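Local atomic coordinates of dihydropteroate synthase (Xanthomonas albilineans, PDB entry 6Q62), a protein that probably catalyses the condensation of para-aminobenzoate with 6-hydroxymethyl-7,8-dihydropterin diphosphate to give 7,8-dihydropteroate, the precursor of folates. Residues A[106-111]-A[119-124]; A[129-134]-A[180-185]; A[51-56]-A[92-97]. One frame throughout, in Å; residues are numbered along the deposited sequence.

In the fold
All three contacts belong to one beta/alpha barrel and are made mainly by apolar side chains, with no hydrogen bond crossing between the paired segments. Contact 1 is buried: it lays helix 105-114 on strand 118-121, whose other side reaches bound 6-chloroguanine. Contact 2, partly buried, continues along the chain, since strand 118-121 leads on to helix 130-137, which packs both on helix 105-114 and on the loop 180-185; Arg109 of contact 1 forms a salt bridge with Asp132 of contact 2. Contact 3 lies at the surface, its centre about 21 Å from that of contact 1, and joins the ends of helices 41-54 and 76-93, where the polar bonds stay within each segment or go to other parts of the chain.

Contact 1. Residues A[106-111]-A[119-124]; sequences EVMRAA and INDVQA. With 6GU (6-chloroguanine), chain E.
Met108 lies across Ile119 at about a right angle, its thioether chain spread over the strand side chain. At the root of the methionine, CB meets Ile119 CD1 at 3.8 Å, while further along SD stands 3.9 Å from Ile119 CG2. Because CG is anti to the carbonyl carbon (chi1 -61°) and the rest of the chain is extended, the side chain runs away from its helix as far as Asp121, where Met108 CE comes to 3.5 Å from Asp121 OD2. An unbranched, flexible methionine suits this place: it covers a branched isoleucine and still carries its methyl to the carboxylate oxygen.

Both oxygens of Asp121 are held by backbone N-H groups. Its OD1 accepts from Gln123 N (2.8 Å), approached from above the carboxylate plane, to form an Asx turn, and OD2 takes the N-H of Leu125. The carboxylate probably helps to hold the type I turn from Asp121 to Ala124 that follows the strand. Ala130 and Val134 of helix 130-137 also touch Met108.

Asn120, between Ile119 and Asp121, points away from the helix and into the pocket. Its amide pairs side by side with 6-chloroguanine: Asn120 OD1 accepts a hydrogen from ligand N2, almost straight (2.7 Å, 177°), and Asn120 ND2 gives a hydrogen to ligand N3 (3.0 Å). A carboxamide suits the task because it offers an acceptor beside a donor. ND2 also bonds Asp61 OD2, which should fix which way round the amide sits. Asp190 and Lys226 bind the same ligand. Helix on one side, ligand on the other, this is a beta-alpha-beta unit of a TIM barrel, with the ligand pocket, probably that of the pterin substrate, at the C-terminal ends of its strands.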
ATOM      1  N   GLU A 106      32.952  -7.472 -17.286  1.00 11.61           N
ATOM      2  CA  GLU A 106      32.872  -8.594 -18.230  1.00 12.15           C
ATOM      3  C   GLU A 106      31.429  -9.045 -18.322  1.00 12.57           C
ATOM      4  O   GLU A 106      30.978  -9.401 -19.406  1.00 12.76           O
ATOM      5  CB  GLU A 106      33.742  -9.792 -17.742  1.00 15.02           C
ATOM      6  CG  GLU A 106      35.205  -9.472 -17.462  1.00 22.11           C
ATOM      7  CD  GLU A 106      35.598  -9.011 -16.063  1.00 34.26           C
ATOM      8  OE1 GLU A 106      34.753  -8.439 -15.333  1.00 18.13           O
ATOM      9  OE2 GLU A 106      36.780  -9.206 -15.708  1.00 24.67           O
ATOM     10  N   VAL A 107      30.676  -9.024 -17.189  1.00 10.02           N
ATOM     11  CA  VAL A 107      29.263  -9.438 -17.192  1.00  9.22           C
ATOM     12  C   VAL A 107      28.447  -8.355 -17.876  1.00 11.52           C
ATOM     13  O   VAL A 107      27.556  -8.676 -18.659  1.00 10.70           O
ATOM     14  CB  VAL A 107      28.738  -9.742 -15.766  1.00 11.73           C
ATOM     15  CG1 VAL A 107      27.273 -10.212 -15.809  1.00 11.61           C
ATOM     16  CG2 VAL A 107      29.616 -10.810 -15.086  1.00 11.44           C
ATOM     17  N   MET A 108      28.772  -7.076 -17.634  1.00  8.42           N
ATOM     18  CA  MET A 108      28.060  -5.980 -18.301  1.00  7.69           C
ATOM     19  C   MET A 108      28.146  -6.119 -19.819  1.00 11.38           C
ATOM     20  O   MET A 108      27.126  -6.051 -20.500  1.00 10.18           O
ATOM     21  CB  MET A 108      28.638  -4.615 -17.886  1.00  9.78           C
ATOM     22  CG  MET A 108      28.534  -4.347 -16.408  1.00 10.58           C
ATOM     23  SD  MET A 108      29.255  -2.722 -16.055  1.00 11.47           S
ATOM     24  CE  MET A 108      29.264  -2.759 -14.297  1.00  7.78           C
ATOM     25  N   ARG A 109      29.377  -6.329 -20.353  1.00  8.92           N
ATOM     26  CA  ARG A 109      29.556  -6.467 -21.803  1.00  8.80           C
ATOM     27  C   ARG A 109      28.849  -7.679 -22.364  1.00 11.89           C
ATOM     28  O   ARG A 109      28.165  -7.579 -23.385  1.00 12.54           O
ATOM     29  CB  ARG A 109      31.051  -6.514 -22.145  1.00  8.97           C
ATOM     30  CG  ARG A 109      31.774  -5.210 -21.821  1.00 12.39           C
ATOM     31  CD  ARG A 109      33.208  -5.300 -22.305  1.00 14.63           C
ATOM     32  NE  ARG A 109      33.959  -4.076 -22.037  1.00 19.84           N
ATOM     33  CZ  ARG A 109      34.040  -3.049 -22.873  1.00 21.08           C
ATOM     34  NH1 ARG A 109      33.347  -3.049 -24.014  1.00 18.42           N
ATOM     35  NH2 ARG A 109      34.770  -2.001 -22.563  1.00 19.47           N
ATOM     36  N   ALA A 110      29.030  -8.839 -21.726  1.00 10.40           N
ATOM     37  CA  ALA A 110      28.406 -10.081 -22.196  1.00 10.18           C
ATOM     38  C   ALA A 110      26.871 -10.003 -22.111  1.00 11.93           C
ATOM     39  O   ALA A 110      26.178 -10.458 -23.027  1.00 12.40           O
ATOM     40  CB  ALA A 110      28.911 -11.276 -21.385  1.00 11.64           C
ATOM     41  N   ALA A 111      26.343  -9.382 -21.050  1.00  9.28           N
ATOM     42  CA  ALA A 111      24.898  -9.262 -20.876  1.00  9.09           C
ATOM     43  C   ALA A 111      24.271  -8.368 -21.930  1.00 10.99           C
ATOM     44  O   ALA A 111      23.253  -8.750 -22.501  1.00 11.12           O
ATOM     45  CB  ALA A 111      24.579  -8.754 -19.488  1.00  9.95           C
ATOM     46  N   ILE A 119      22.132  -1.474 -17.214  1.00  9.78           N
ATOM     47  CA  ILE A 119      23.040  -2.047 -16.218  1.00  8.13           C
ATOM     48  C   ILE A 119      22.649  -1.468 -14.887  1.00 11.53           C
ATOM     49  O   ILE A 119      22.495  -0.254 -14.756  1.00 12.92           O
ATOM     50  CB  ILE A 119      24.533  -1.761 -16.571  1.00 10.44           C
ATOM     51  CG1 ILE A 119      24.908  -2.527 -17.864  1.00  9.02           C
ATOM     52  CG2 ILE A 119      25.487  -2.164 -15.413  1.00 10.54           C
ATOM     53  CD1 ILE A 119      26.083  -1.959 -18.637  1.00 18.98           C
ATOM     54  N   ASN A 120      22.473  -2.343 -13.888  1.00  7.60           N
ATOM     55  CA  ASN A 120      22.131  -1.908 -12.535  1.00  7.28           C
ATOM     56  C   ASN A 120      23.345  -2.269 -11.700  1.00  9.23           C
ATOM     57  O   ASN A 120      23.577  -3.443 -11.431  1.00  9.93           O
ATOM     58  CB  ASN A 120      20.841  -2.587 -12.049  1.00  7.53           C
ATOM     59  CG  ASN A 120      20.644  -2.385 -10.575  1.00 17.88           C
ATOM     60  OD1 ASN A 120      21.135  -1.412 -10.017  1.00 13.89           O
ATOM     61  ND2 ASN A 120      19.942  -3.302  -9.919  1.00 17.87           N
ATOM     62  N   ASP A 121      24.130  -1.268 -11.331  1.00  9.17           N
ATOM     63  CA  ASP A 121      25.386  -1.519 -10.630  1.00  9.96           C
ATOM     64  C   ASP A 121      25.415  -1.075  -9.173  1.00  9.92           C
ATOM     65  O   ASP A 121      25.550   0.112  -8.893  1.00  8.89           O
ATOM     66  CB  ASP A 121      26.543  -0.886 -11.411  1.00 11.24           C
ATOM     67  CG  ASP A 121      27.926  -1.222 -10.871  1.00 11.85           C
ATOM     68  OD1 ASP A 121      28.017  -1.980  -9.882  1.00 13.23           O
ATOM     69  OD2 ASP A 121      28.903  -0.728 -11.429  1.00 10.92           O
ATOM     70  N   VAL A 122      25.405  -2.046  -8.259  1.00  9.50           N
ATOM     71  CA  VAL A 122      25.468  -1.807  -6.821  1.00 10.08           C
ATOM     72  C   VAL A 122      26.764  -1.094  -6.411  1.00 12.69           C
ATOM     73  O   VAL A 122      26.790  -0.469  -5.342  1.00 14.14           O
ATOM     74  CB  VAL A 122      25.215  -3.085  -5.961  1.00 14.71           C
ATOM     75  CG1 VAL A 122      23.803  -3.625  -6.154  1.00 14.49           C
ATOM     76  CG2 VAL A 122      26.268  -4.172  -6.219  1.00 15.57           C
ATOM     77  N   GLN A 123      27.821  -1.182  -7.243  1.00 10.28           N
ATOM     78  CA  GLN A 123      29.108  -0.530  -6.979  1.00 10.38           C
ATOM     79  C   GLN A 123      29.264   0.834  -7.664  1.00 12.77           C
ATOM     80  O   GLN A 123      30.324   1.458  -7.541  1.00 11.27           O
ATOM     81  CB  GLN A 123      30.257  -1.473  -7.354  1.00 11.81           C
ATOM     82  CG  GLN A 123      30.491  -2.525  -6.282  1.00 17.47           C
ATOM     83  CD  GLN A 123      31.248  -1.939  -5.104  1.00 38.38           C
ATOM     84  OE1 GLN A 123      30.724  -1.822  -3.993  1.00 37.32           O
ATOM     85  NE2 GLN A 123      32.493  -1.528  -5.330  1.00 29.11           N
ATOM     86  N   ALA A 124      28.188   1.335  -8.348  1.00 10.65           N
ATOM     87  CA  ALA A 124      28.184   2.642  -9.015  1.00  9.44           C
ATOM     88  C   ALA A 124      29.440   2.856  -9.914  1.00 11.50           C
ATOM     89  O   ALA A 124      30.056   3.927  -9.896  1.00 11.07           O
ATOM     90  CB  ALA A 124      28.048   3.757  -7.997  1.00  9.92           C
TER
HETATM   91 CL6  6GU E 401      17.919  -1.391  -3.456  1.00 32.98          CL
HETATM   92  N1  6GU E 401      18.834  -1.132  -5.748  1.00 18.64           N
HETATM   93  C2  6GU E 401      19.537  -1.650  -6.836  1.00 16.84           C
HETATM   94  N2  6GU E 401      19.789  -0.758  -7.783  1.00 20.10           N
HETATM   95  N3  6GU E 401      19.982  -2.951  -6.966  1.00 12.39           N
HETATM   96  C4  6GU E 401      19.704  -3.749  -5.877  1.00 13.50           C
HETATM   97  C5  6GU E 401      19.015  -3.286  -4.724  1.00 20.19           C
HETATM   98  C6  6GU E 401      18.631  -1.982  -4.765  1.00 21.79           C
HETATM   99  N7  6GU E 401      18.912  -4.327  -3.804  1.00 20.52           N
HETATM  100  C8  6GU E 401      19.551  -5.391  -4.434  1.00 20.86           C
HETATM  101  N9  6GU E 401      20.027  -5.083  -5.670  1.00 18.12           N

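Contact 2. Residues A[129-134]-A[180-185]; sequences GALDAV and AGIDKR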
ATOM      1  N   GLY A 129      37.228  -0.857 -14.948  1.00 11.66           N
ATOM      2  CA  GLY A 129      36.717  -1.186 -16.279  1.00 11.60           C
ATOM      3  C   GLY A 129      35.224  -0.934 -16.437  1.00 14.63           C
ATOM      4  O   GLY A 129      34.699  -0.923 -17.560  1.00 13.06           O
ATOM      5  N   ALA A 130      34.504  -0.762 -15.318  1.00  9.48           N
ATOM      6  CA  ALA A 130      33.054  -0.547 -15.404  1.00  9.45           C
ATOM      7  C   ALA A 130      32.690   0.764 -16.133  1.00 12.71           C
ATOM      8  O   ALA A 130      31.761   0.771 -16.954  1.00 12.60           O
ATOM      9  CB  ALA A 130      32.439  -0.587 -14.005  1.00  9.14           C
ATOM     10  N   LEU A 131      33.450   1.841 -15.900  1.00 11.60           N
ATOM     11  CA  LEU A 131      33.208   3.140 -16.569  1.00 12.45           C
ATOM     12  C   LEU A 131      33.422   2.993 -18.068  1.00 15.58           C
ATOM     13  O   LEU A 131      32.556   3.364 -18.832  1.00 12.69           O
ATOM     14  CB  LEU A 131      34.083   4.259 -16.001  1.00 12.82           C
ATOM     15  CG  LEU A 131      33.788   4.739 -14.564  1.00 17.26           C
ATOM     16  CD1 LEU A 131      34.958   5.580 -14.017  1.00 16.93           C
ATOM     17  CD2 LEU A 131      32.494   5.556 -14.489  1.00 16.79           C
ATOM     18  N   ASP A 132      34.546   2.341 -18.501  1.00 14.30           N
ATOM     19  CA  ASP A 132      34.831   2.081 -19.911  1.00 14.19           C
ATOM     20  C   ASP A 132      33.739   1.201 -20.542  1.00 15.38           C
ATOM     21  O   ASP A 132      33.321   1.471 -21.659  1.00 15.11           O
ATOM     22  CB  ASP A 132      36.195   1.381 -20.012  1.00 16.79           C
ATOM     23  CG  ASP A 132      36.760   1.166 -21.400  1.00 21.70           C
ATOM     24  OD1 ASP A 132      37.008   2.160 -22.087  1.00 22.71           O
ATOM     25  OD2 ASP A 132      37.011  -0.010 -21.765  1.00 22.64           O
ATOM     26  N   ALA A 133      33.290   0.131 -19.846  1.00 12.85           N
ATOM     27  CA  ALA A 133      32.234  -0.721 -20.408  1.00 12.30           C
ATOM     28  C   ALA A 133      30.924   0.069 -20.634  1.00 13.23           C
ATOM     29  O   ALA A 133      30.353   0.061 -21.731  1.00 13.51           O
ATOM     30  CB  ALA A 133      31.990  -1.942 -19.510  1.00 12.80           C
ATOM     31  N   VAL A 134      30.459   0.777 -19.629  1.00 10.84           N
ATOM     32  CA  VAL A 134      29.193   1.500 -19.796  1.00 11.10           C
ATOM     33  C   VAL A 134      29.330   2.609 -20.861  1.00 14.83           C
ATOM     34  O   VAL A 134      28.415   2.734 -21.694  1.00 13.40           O
ATOM     35  CB  VAL A 134      28.609   1.981 -18.449  1.00 14.94           C
ATOM     36  CG1 VAL A 134      27.369   2.813 -18.650  1.00 14.73           C
ATOM     37  CG2 VAL A 134      28.295   0.780 -17.566  1.00 15.18           C
ATOM     38  N   ALA A 180      33.735  10.134 -17.807  1.00 12.49           N
ATOM     39  CA  ALA A 180      34.119   8.936 -18.551  1.00 12.46           C
ATOM     40  C   ALA A 180      33.436   8.893 -19.930  1.00 16.93           C
ATOM     41  O   ALA A 180      33.683   7.983 -20.710  1.00 17.45           O
ATOM     42  CB  ALA A 180      33.772   7.678 -17.760  1.00 13.09           C
ATOM     43  N   GLY A 181      32.557   9.858 -20.203  1.00 13.37           N
ATOM     44  CA  GLY A 181      31.872   9.892 -21.489  1.00 14.03           C
ATOM     45  C   GLY A 181      30.506   9.238 -21.499  1.00 18.47           C
ATOM     46  O   GLY A 181      29.953   8.970 -22.571  1.00 20.25           O
ATOM     47  N   ILE A 182      29.942   8.978 -20.305  1.00 11.36           N
ATOM     48  CA  ILE A 182      28.602   8.389 -20.267  1.00 11.20           C
ATOM     49  C   ILE A 182      27.637   9.587 -20.294  1.00 15.65           C
ATOM     50  O   ILE A 182      27.793  10.507 -19.495  1.00 17.10           O
ATOM     51  CB  ILE A 182      28.386   7.468 -19.029  1.00 13.67           C
ATOM     52  CG1 ILE A 182      29.380   6.280 -19.048  1.00 14.35           C
ATOM     53  CG2 ILE A 182      26.903   6.961 -18.960  1.00 12.51           C
ATOM     54  CD1 ILE A 182      29.667   5.697 -17.672  1.00 15.34           C
ATOM     55  N   ASP A 183      26.680   9.580 -21.239  1.00 12.59           N
ATOM     56  CA  ASP A 183      25.702  10.668 -21.365  1.00 14.43           C
ATOM     57  C   ASP A 183      24.873  10.775 -20.080  1.00 17.87           C
ATOM     58  O   ASP A 183      24.407   9.749 -19.581  1.00 14.81           O
ATOM     59  CB  ASP A 183      24.792  10.434 -22.581  1.00 17.33           C
ATOM     60  CG  ASP A 183      24.019  11.664 -23.014  1.00 34.10           C
ATOM     61  OD1 ASP A 183      23.252  12.205 -22.193  1.00 33.25           O
ATOM     62  OD2 ASP A 183      24.180  12.084 -24.178  1.00 46.30           O
ATOM     63  N   LYS A 184      24.709  12.010 -19.526  1.00 16.08           N
ATOM     64  CA  LYS A 184      23.924  12.232 -18.305  1.00 15.39           C
ATOM     65  C   LYS A 184      22.492  11.705 -18.450  1.00 16.90           C
ATOM     66  O   LYS A 184      21.933  11.258 -17.461  1.00 17.70           O
ATOM     67  CB  LYS A 184      23.914  13.717 -17.893  1.00 17.56           C
ATOM     68  CG  LYS A 184      23.544  13.921 -16.410  1.00 26.16           C
ATOM     69  CD  LYS A 184      23.223  15.352 -16.048  1.00 35.06           C
ATOM     70  CE  LYS A 184      22.900  15.485 -14.575  1.00 46.11           C
ATOM     71  NZ  LYS A 184      22.470  16.858 -14.232  1.00 56.48           N
ATOM     72  N   ARG A 185      21.937  11.674 -19.692  1.00 13.87           N
ATOM     73  CA  ARG A 185      20.576  11.209 -19.955  1.00 13.91           C
ATOM     74  C   ARG A 185      20.414   9.703 -19.751  1.00 15.74           C
ATOM     75  O   ARG A 185      19.283   9.204 -19.734  1.00 16.98           O
ATOM     76  CB  ARG A 185      20.124  11.582 -21.385  1.00 16.93           C
ATOM     77  CG  ARG A 185      19.936  13.094 -21.579  1.00 28.37           C
ATOM     78  CD  ARG A 185      19.814  13.462 -23.043  1.00 36.43           C
ATOM     79  NE  ARG A 185      21.111  13.498 -23.721  1.00 42.86           N
ATOM     80  CZ  ARG A 185      21.286  13.874 -24.986  1.00 60.98           C
ATOM     81  NH1 ARG A 185      20.248  14.255 -25.725  1.00 45.99           N
ATOM     82  NH2 ARG A 185      22.500  13.877 -25.521  1.00 45.96           N
TER
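Ile182, a loop residue, rests its terminal methyl on a helix, touching backbone as well as side chain: CD1 lies 3.8 Å from Val134 CG1 and 3.9 Å from the carbonyl oxygen Leu131 O. That oxygen belongs to the first turn of helix 130-137, so the isoleucine settles along the helix surface between two residues three apart. With CG1 anti to its own carbonyl carbon (chi1 -61°), the longer branch of Ile182 is carried forward to the helix, while CG2 stays further back, on the Val134 side. Beta-branched Val134 answers with a short, rigid flank, and the two side chains cross obliquely.

One turn earlier, Leu131 CB stands 3.9 Å from Ala180 CB, and its CD2 leans over the same methyl. Alanine fits because the backbones are near here; its small methyl leaves room for CB and CD2 of Leu131. Leu125 touches Leu131, Val134 and Ile182, adding to the apolar patch.

Local bonds probably help to set the course of the loop. Gly181, at positive phi, ends helix 162-179 in a Schellman motif, a backbone shape that favours glycine; the chain then turns so that Ile182 faces the helix. Beyond it, Asp183 OD1 accepts two donors of Arg185: the backbone N on its anti lone pair (2.9 Å), making an Asx turn, and NE from the syn side. Arg185 NH2 forms a salt bridge with Asp183 OD2 at 2.8 Å, so the guanidinium grips the carboxylate side-on and probably stiffens the turn. Gly129 stands at the N-cap position of the facing helix. Here a helix packs on the loop between helix 162-179 and strand 187-190, in the outer layer of a beta/alpha barrel.

Contact 3. Residues A[51-56]-A[92-97]; sequences RLAEEG and AQTALP
Thr94 OG1, on the residue whose methyl faces Ala53, has two partners: it bonds the carbonyl oxygen of Leu90, one turn back in helix 76-93, and receives a long, weak bond from Leu96 N (3.4 Å). A chi1 of 80° places the hydroxyl between the backbone N and the carbonyl carbon, where it can turn back to the helix end. Threonine suits the exit of a helix, joining a polar group for the backbone to a methyl for the neighbour. That methyl, Thr94 CG2, stands 4.4 Å from Ala53 CB.

The closer touch is made by Leu96, whose CD1 comes to 3.8 Å from Ala53 CB and also lies against Ala53 CA. An alanine here keeps the surface of helix 41-54 low, so that a leucine branch can reach the helix backbone. Leu96 also packs on Leu60 of strand 59-63, and its carbonyl oxygen accepts from Arg13 NH1.

On the other helix, Arg51 NH1 forms a salt bridge with Glu55 OE2 (2.7 Å), weak as a hydrogen bond, at 122°. The second oxygen, Glu55 OE1, bonds Ala266 N, so the glutamate ties this helix end to the start of helix 265-279. Gly56 follows at positive phi and closes a Schellman motif, with Gly56 N bonded to Ala53 O at 3.0 Å.

The division of labour is plain: polar groups bond within their own segment or to other parts of the chain, while the segments meet through methyl groups and one alpha carbon, a shallow apolar contact of shape and not of directed bonds.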
ATOM      1  N   ARG A  51       6.337 -14.382 -15.519  1.00 10.82           N
ATOM      2  CA  ARG A  51       5.224 -14.134 -14.582  1.00 10.49           C
ATOM      3  C   ARG A  51       5.219 -12.651 -14.186  1.00 12.20           C
ATOM      4  O   ARG A  51       4.165 -12.023 -14.182  1.00 12.51           O
ATOM      5  CB  ARG A  51       5.330 -15.029 -13.331  1.00 13.69           C
ATOM      6  CG  ARG A  51       4.203 -14.754 -12.341  1.00 20.50           C
ATOM      7  CD  ARG A  51       4.049 -15.770 -11.242  1.00 33.52           C
ATOM      8  NE  ARG A  51       5.152 -15.763 -10.283  1.00 40.88           N
ATOM      9  CZ  ARG A  51       5.200 -15.017  -9.182  1.00 58.52           C
ATOM     10  NH1 ARG A  51       4.216 -14.177  -8.898  1.00 43.61           N
ATOM     11  NH2 ARG A  51       6.229 -15.109  -8.357  1.00 46.64           N
ATOM     12  N   LEU A  52       6.406 -12.070 -13.917  1.00  9.72           N
ATOM     13  CA  LEU A  52       6.479 -10.649 -13.571  1.00  9.35           C
ATOM     14  C   LEU A  52       6.053  -9.747 -14.732  1.00 12.03           C
ATOM     15  O   LEU A  52       5.396  -8.720 -14.503  1.00  9.36           O
ATOM     16  CB  LEU A  52       7.866 -10.274 -13.024  1.00  9.40           C
ATOM     17  CG  LEU A  52       8.306 -11.017 -11.746  1.00 11.96           C
ATOM     18  CD1 LEU A  52       9.569 -10.391 -11.188  1.00 12.18           C
ATOM     19  CD2 LEU A  52       7.190 -11.057 -10.673  1.00 12.68           C
ATOM     20  N   ALA A  53       6.423 -10.106 -15.976  1.00  9.95           N
ATOM     21  CA  ALA A  53       5.967  -9.370 -17.153  1.00 11.68           C
ATOM     22  C   ALA A  53       4.426  -9.447 -17.204  1.00 14.07           C
ATOM     23  O   ALA A  53       3.792  -8.414 -17.362  1.00 13.99           O
ATOM     24  CB  ALA A  53       6.545  -9.959 -18.427  1.00 12.40           C
ATOM     25  N   GLU A  54       3.837 -10.639 -17.014  1.00 11.30           N
ATOM     26  CA  GLU A  54       2.365 -10.788 -17.007  1.00 12.09           C
ATOM     27  C   GLU A  54       1.710  -9.928 -15.923  1.00 14.70           C
ATOM     28  O   GLU A  54       0.602  -9.430 -16.131  1.00 14.75           O
ATOM     29  CB  GLU A  54       1.964 -12.252 -16.764  1.00 13.70           C
ATOM     30  CG  GLU A  54       2.251 -13.216 -17.893  1.00 24.44           C
ATOM     31  CD  GLU A  54       2.128 -14.674 -17.471  1.00 53.12           C
ATOM     32  OE1 GLU A  54       1.598 -14.942 -16.365  1.00 56.52           O
ATOM     33  OE2 GLU A  54       2.573 -15.552 -18.243  1.00 51.16           O
ATOM     34  N   GLU A  55       2.395  -9.754 -14.756  1.00  9.96           N
ATOM     35  CA  GLU A  55       1.922  -8.957 -13.633  1.00  9.72           C
ATOM     36  C   GLU A  55       2.047  -7.455 -13.872  1.00 13.49           C
ATOM     37  O   GLU A  55       1.617  -6.677 -13.039  1.00 12.58           O
ATOM     38  CB  GLU A  55       2.651  -9.349 -12.340  1.00 11.70           C
ATOM     39  CG  GLU A  55       2.286 -10.733 -11.858  1.00  9.50           C
ATOM     40  CD  GLU A  55       2.837 -11.098 -10.501  1.00 17.29           C
ATOM     41  OE1 GLU A  55       3.436 -10.225  -9.836  1.00 13.56           O
ATOM     42  OE2 GLU A  55       2.657 -12.270 -10.100  1.00 19.61           O
ATOM     43  N   GLY A  56       2.657  -7.054 -14.989  1.00 10.24           N
ATOM     44  CA  GLY A  56       2.724  -5.646 -15.339  1.00 10.36           C
ATOM     45  C   GLY A  56       4.034  -4.937 -15.074  1.00 12.03           C
ATOM     46  O   GLY A  56       4.064  -3.705 -15.077  1.00  9.99           O
ATOM     47  N   ALA A  92      13.945 -12.834 -26.006  1.00 13.83           N
ATOM     48  CA  ALA A  92      13.151 -13.481 -27.056  1.00 15.51           C
ATOM     49  C   ALA A  92      11.667 -13.640 -26.654  1.00 19.91           C
ATOM     50  O   ALA A  92      10.796 -13.739 -27.532  1.00 19.47           O
ATOM     51  CB  ALA A  92      13.735 -14.843 -27.364  1.00 16.61           C
ATOM     52  N   GLN A  93      11.372 -13.717 -25.336  1.00 15.65           N
ATOM     53  CA  GLN A  93      10.014 -14.013 -24.867  1.00 15.54           C
ATOM     54  C   GLN A  93       9.267 -12.858 -24.193  1.00 19.00           C
ATOM     55  O   GLN A  93       8.124 -13.037 -23.776  1.00 18.26           O
ATOM     56  CB  GLN A  93      10.056 -15.236 -23.947  1.00 16.71           C
ATOM     57  CG  GLN A  93      10.568 -16.481 -24.677  1.00 20.41           C
ATOM     58  CD  GLN A  93      10.696 -17.660 -23.777  1.00 32.27           C
ATOM     59  OE1 GLN A  93       9.719 -18.098 -23.195  1.00 29.82           O
ATOM     60  NE2 GLN A  93      11.900 -18.205 -23.667  1.00 28.76           N
ATOM     61  N   THR A  94       9.896 -11.679 -24.085  1.00 14.93           N
ATOM     62  CA  THR A  94       9.249 -10.497 -23.538  1.00 13.83           C
ATOM     63  C   THR A  94       9.574  -9.319 -24.433  1.00 16.32           C
ATOM     64  O   THR A  94      10.554  -9.348 -25.183  1.00 17.34           O
ATOM     65  CB  THR A  94       9.671 -10.174 -22.070  1.00 20.29           C
ATOM     66  OG1 THR A  94      10.924  -9.511 -22.104  1.00 20.49           O
ATOM     67  CG2 THR A  94       9.727 -11.380 -21.156  1.00 19.03           C
ATOM     68  N   ALA A  95       8.771  -8.249 -24.296  1.00 14.78           N
ATOM     69  CA  ALA A  95       8.951  -6.994 -25.012  1.00 15.08           C
ATOM     70  C   ALA A  95       9.551  -5.953 -24.067  1.00 19.80           C
ATOM     71  O   ALA A  95       9.775  -4.810 -24.472  1.00 21.34           O
ATOM     72  CB  ALA A  95       7.595  -6.514 -25.532  1.00 16.09           C
ATOM     73  N   LEU A  96       9.811  -6.340 -22.798  1.00 14.43           N
ATOM     74  CA  LEU A  96      10.285  -5.412 -21.785  1.00 12.96           C
ATOM     75  C   LEU A  96      11.753  -5.088 -21.852  1.00 13.22           C
ATOM     76  O   LEU A  96      12.540  -5.988 -22.051  1.00 12.71           O
ATOM     77  CB  LEU A  96      10.026  -6.020 -20.361  1.00 13.34           C
ATOM     78  CG  LEU A  96       8.574  -6.225 -19.972  1.00 16.54           C
ATOM     79  CD1 LEU A  96       8.483  -6.674 -18.490  1.00 13.85           C
ATOM     80  CD2 LEU A  96       7.734  -4.921 -20.201  1.00 16.97           C
ATOM     81  N   PRO A  97      12.145  -3.842 -21.468  1.00 11.80           N
ATOM     82  CA  PRO A  97      13.558  -3.556 -21.249  1.00 11.92           C
ATOM     83  C   PRO A  97      14.078  -4.515 -20.177  1.00 14.30           C
ATOM     84  O   PRO A  97      13.351  -4.871 -19.239  1.00 12.49           O
ATOM     85  CB  PRO A  97      13.544  -2.130 -20.706  1.00 14.22           C
ATOM     86  CG  PRO A  97      12.237  -1.576 -21.103  1.00 18.23           C
ATOM     87  CD  PRO A  97      11.307  -2.690 -21.098  1.00 12.98           C
TER